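Local coordinates for pesticidal crystal protein CRY4AA (Bacillus thuringiensis, PDB 2C9K) that kills mosquito larvae by binding to midgut epithelial cells and promoting their colloid-osmotic lysis, as a pore-forming three-domain delta-endotoxin, at residues Pro39-Ser44 with Arg76-Ile81. Sequence-based numbering, arbitrary orientation.
Sequences PAQDQS and RSFNVI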
loop_
_atom_site.group_PDB
_atom_site.type_symbol
_atom_site.label_atom_id
_atom_site.label_comp_id
_atom_site.label_asym_id
_atom_site.label_seq_id
_atom_site.Cartn_x
_atom_site.Cartn_y
_atom_site.Cartn_z
ATOM N N PRO A 39 4.626 -19.644 13.953
ATOM C CA PRO A 39 4.147 -19.788 15.335
ATOM C C PRO A 39 4.241 -21.224 15.883
ATOM O O PRO A 39 4.276 -21.439 17.097
ATOM C CB PRO A 39 2.708 -19.275 15.253
ATOM C CG PRO A 39 2.307 -19.627 13.859
ATOM C CD PRO A 39 3.526 -19.240 13.060
ATOM N N ALA A 40 4.284 -22.198 14.979
ATOM C CA ALA A 40 4.399 -23.603 15.355
ATOM C C ALA A 40 5.653 -24.166 14.687
ATOM O O ALA A 40 5.661 -25.299 14.198
ATOM C CB ALA A 40 3.170 -24.375 14.901
ATOM N N GLN A 41 6.704 -23.350 14.655
ATOM C CA GLN A 41 7.986 -23.726 14.066
ATOM C C GLN A 41 7.885 -24.236 12.633
ATOM O O GLN A 41 7.084 -23.730 11.844
ATOM C CB GLN A 41 8.679 -24.763 14.951
ATOM C CG GLN A 41 9.007 -24.235 16.334
ATOM C CD GLN A 41 7.763 -23.841 17.102
ATOM O OE1 GLN A 41 6.947 -24.691 17.459
ATOM N NE2 GLN A 41 7.602 -22.544 17.349
ATOM N N ASP A 42 8.702 -25.230 12.292
ATOM C CA ASP A 42 8.697 -25.780 10.943
ATOM C C ASP A 42 7.527 -26.721 10.691
ATOM O O ASP A 42 7.599 -27.599 9.832
ATOM C CB ASP A 42 10.013 -26.508 10.656
ATOM C CG ASP A 42 10.223 -27.712 11.548
ATOM O OD1 ASP A 42 11.124 -28.522 11.240
ATOM O OD2 ASP A 42 9.494 -27.847 12.557
ATOM N N GLN A 43 6.452 -26.536 11.447
ATOM C CA GLN A 43 5.256 -27.355 11.288
ATOM C C GLN A 43 4.015 -26.471 11.416
ATOM O O GLN A 43 2.979 -26.883 11.944
ATOM C CB GLN A 43 5.225 -28.479 12.333
ATOM C CG GLN A 43 5.121 -28.010 13.775
ATOM C CD GLN A 43 5.109 -29.162 14.766
ATOM O OE1 GLN A 43 4.949 -28.957 15.974
ATOM N NE2 GLN A 43 5.279 -30.384 14.260
ATOM N N SER A 44 4.143 -25.247 10.918
ATOM C CA SER A 44 3.058 -24.276 10.951
ATOM C C SER A 44 2.152 -24.464 9.734
ATOM O O SER A 44 2.426 -25.287 8.861
ATOM C CB SER A 44 3.629 -22.854 10.940
ATOM O OG SER A 44 4.642 -22.679 11.918
ATOM N N ARG A 76 10.814 -24.662 5.760
ATOM C CA ARG A 76 12.195 -25.057 5.985
ATOM C C ARG A 76 12.968 -23.817 6.384
ATOM O O ARG A 76 13.941 -23.893 7.131
ATOM C CB ARG A 76 12.818 -25.622 4.715
ATOM C CG ARG A 76 12.248 -26.943 4.254
ATOM C CD ARG A 76 12.819 -27.277 2.897
ATOM N NE ARG A 76 12.253 -28.490 2.328
ATOM C CZ ARG A 76 12.349 -28.806 1.042
ATOM N NH1 ARG A 76 12.988 -27.990 0.210
ATOM N NH2 ARG A 76 11.816 -29.934 0.588
ATOM N N SER A 77 12.532 -22.673 5.870
ATOM C CA SER A 77 13.189 -21.412 6.167
ATOM C C SER A 77 13.251 -21.185 7.671
ATOM O O SER A 77 14.127 -20.476 8.159
ATOM C CB SER A 77 12.443 -20.248 5.501
ATOM O OG SER A 77 12.511 -20.317 4.086
ATOM N N PHE A 78 12.331 -21.791 8.412
ATOM C CA PHE A 78 12.330 -21.597 9.856
ATOM C C PHE A 78 13.673 -21.942 10.487
ATOM O O PHE A 78 14.279 -21.118 11.170
ATOM C CB PHE A 78 11.240 -22.426 10.529
ATOM C CG PHE A 78 11.259 -22.320 12.025
ATOM C CD1 PHE A 78 11.033 -21.095 12.649
ATOM C CD2 PHE A 78 11.561 -23.427 12.812
ATOM C CE1 PHE A 78 11.110 -20.971 14.039
ATOM C CE2 PHE A 78 11.641 -23.314 14.206
ATOM C CZ PHE A 78 11.417 -22.085 14.817
ATOM N N ASN A 79 14.134 -23.165 10.264
ATOM C CA ASN A 79 15.404 -23.596 10.825
ATOM C C ASN A 79 16.584 -22.836 10.230
ATOM O O ASN A 79 17.518 -22.474 10.948
ATOM C CB ASN A 79 15.582 -25.105 10.626
ATOM C CG ASN A 79 14.910 -25.919 11.721
ATOM O OD1 ASN A 79 14.690 -27.120 11.570
ATOM N ND2 ASN A 79 14.592 -25.269 12.836
ATOM N N VAL A 80 16.542 -22.582 8.927
ATOM C CA VAL A 80 17.631 -21.865 8.277
ATOM C C VAL A 80 17.686 -20.409 8.731
ATOM O O VAL A 80 18.749 -19.789 8.726
ATOM C CB VAL A 80 17.510 -21.925 6.735
ATOM C CG1 VAL A 80 18.617 -21.098 6.088
ATOM C CG2 VAL A 80 17.591 -23.373 6.265
ATOM N N ILE A 81 16.544 -19.860 9.129
ATOM C CA ILE A 81 16.502 -18.477 9.599
ATOM C C ILE A 81 16.810 -18.418 11.098
ATOM O O ILE A 81 17.478 -17.495 11.564
ATOM C CB ILE A 81 15.111 -17.814 9.296
ATOM C CG1 ILE A 81 15.132 -17.160 7.914
ATOM C CG2 ILE A 81 14.780 -16.745 10.325
ATOM C CD1 ILE A 81 15.403 -18.109 6.781
#
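Phe78 packs its ring against Gln41 CA, CB and CG in a small surface contact of the N-terminal helical domain. Gln41 belongs to the loop between helix 29-37 and helix 46-58. Phe78 lies on helix 77-89.

The main interaction is CH-pi. Gln41 CA sits over one face of the ring, 3.7 Å from the Phe78 centroid and 13° off the ring normal. Gln41 CB and CG continue along the outer part of the ring, with CB 3.4 Å from Phe78 CE2. The side chain bends at chi2, and its amide plane stands 67° from the ring plane. Phe78 has CG anti to its backbone N (chi1 176°), which carries the ring across to the loop. The Asp42 backbone N approaches the ring obliquely, 3.4 Å from Phe78 CD2. Asp42 OD1 and Asn79 OD1 come within 3.8 Å at the margin. No hydrogen bond links the two segments; the contact rests on van der Waals and CH-pi packing against the Phe78 ring.

Ser44 braces the loop from within. Its OG donates to Gln41 O at 2.7 Å and accepts from Ala40 N at 3.1 Å. These two bonds tie together the turn that presents Gln41 to the ring. Phe78 also meets the Phe38 ring and touches Ile34 of helix 29-37, while Ser77 and Ile81 reach helix 103-123. The contact thus joins an interhelical loop to helix 77-89 at the periphery of the alpha-helical bundle, the pore-forming domain of three-domain Cry toxins.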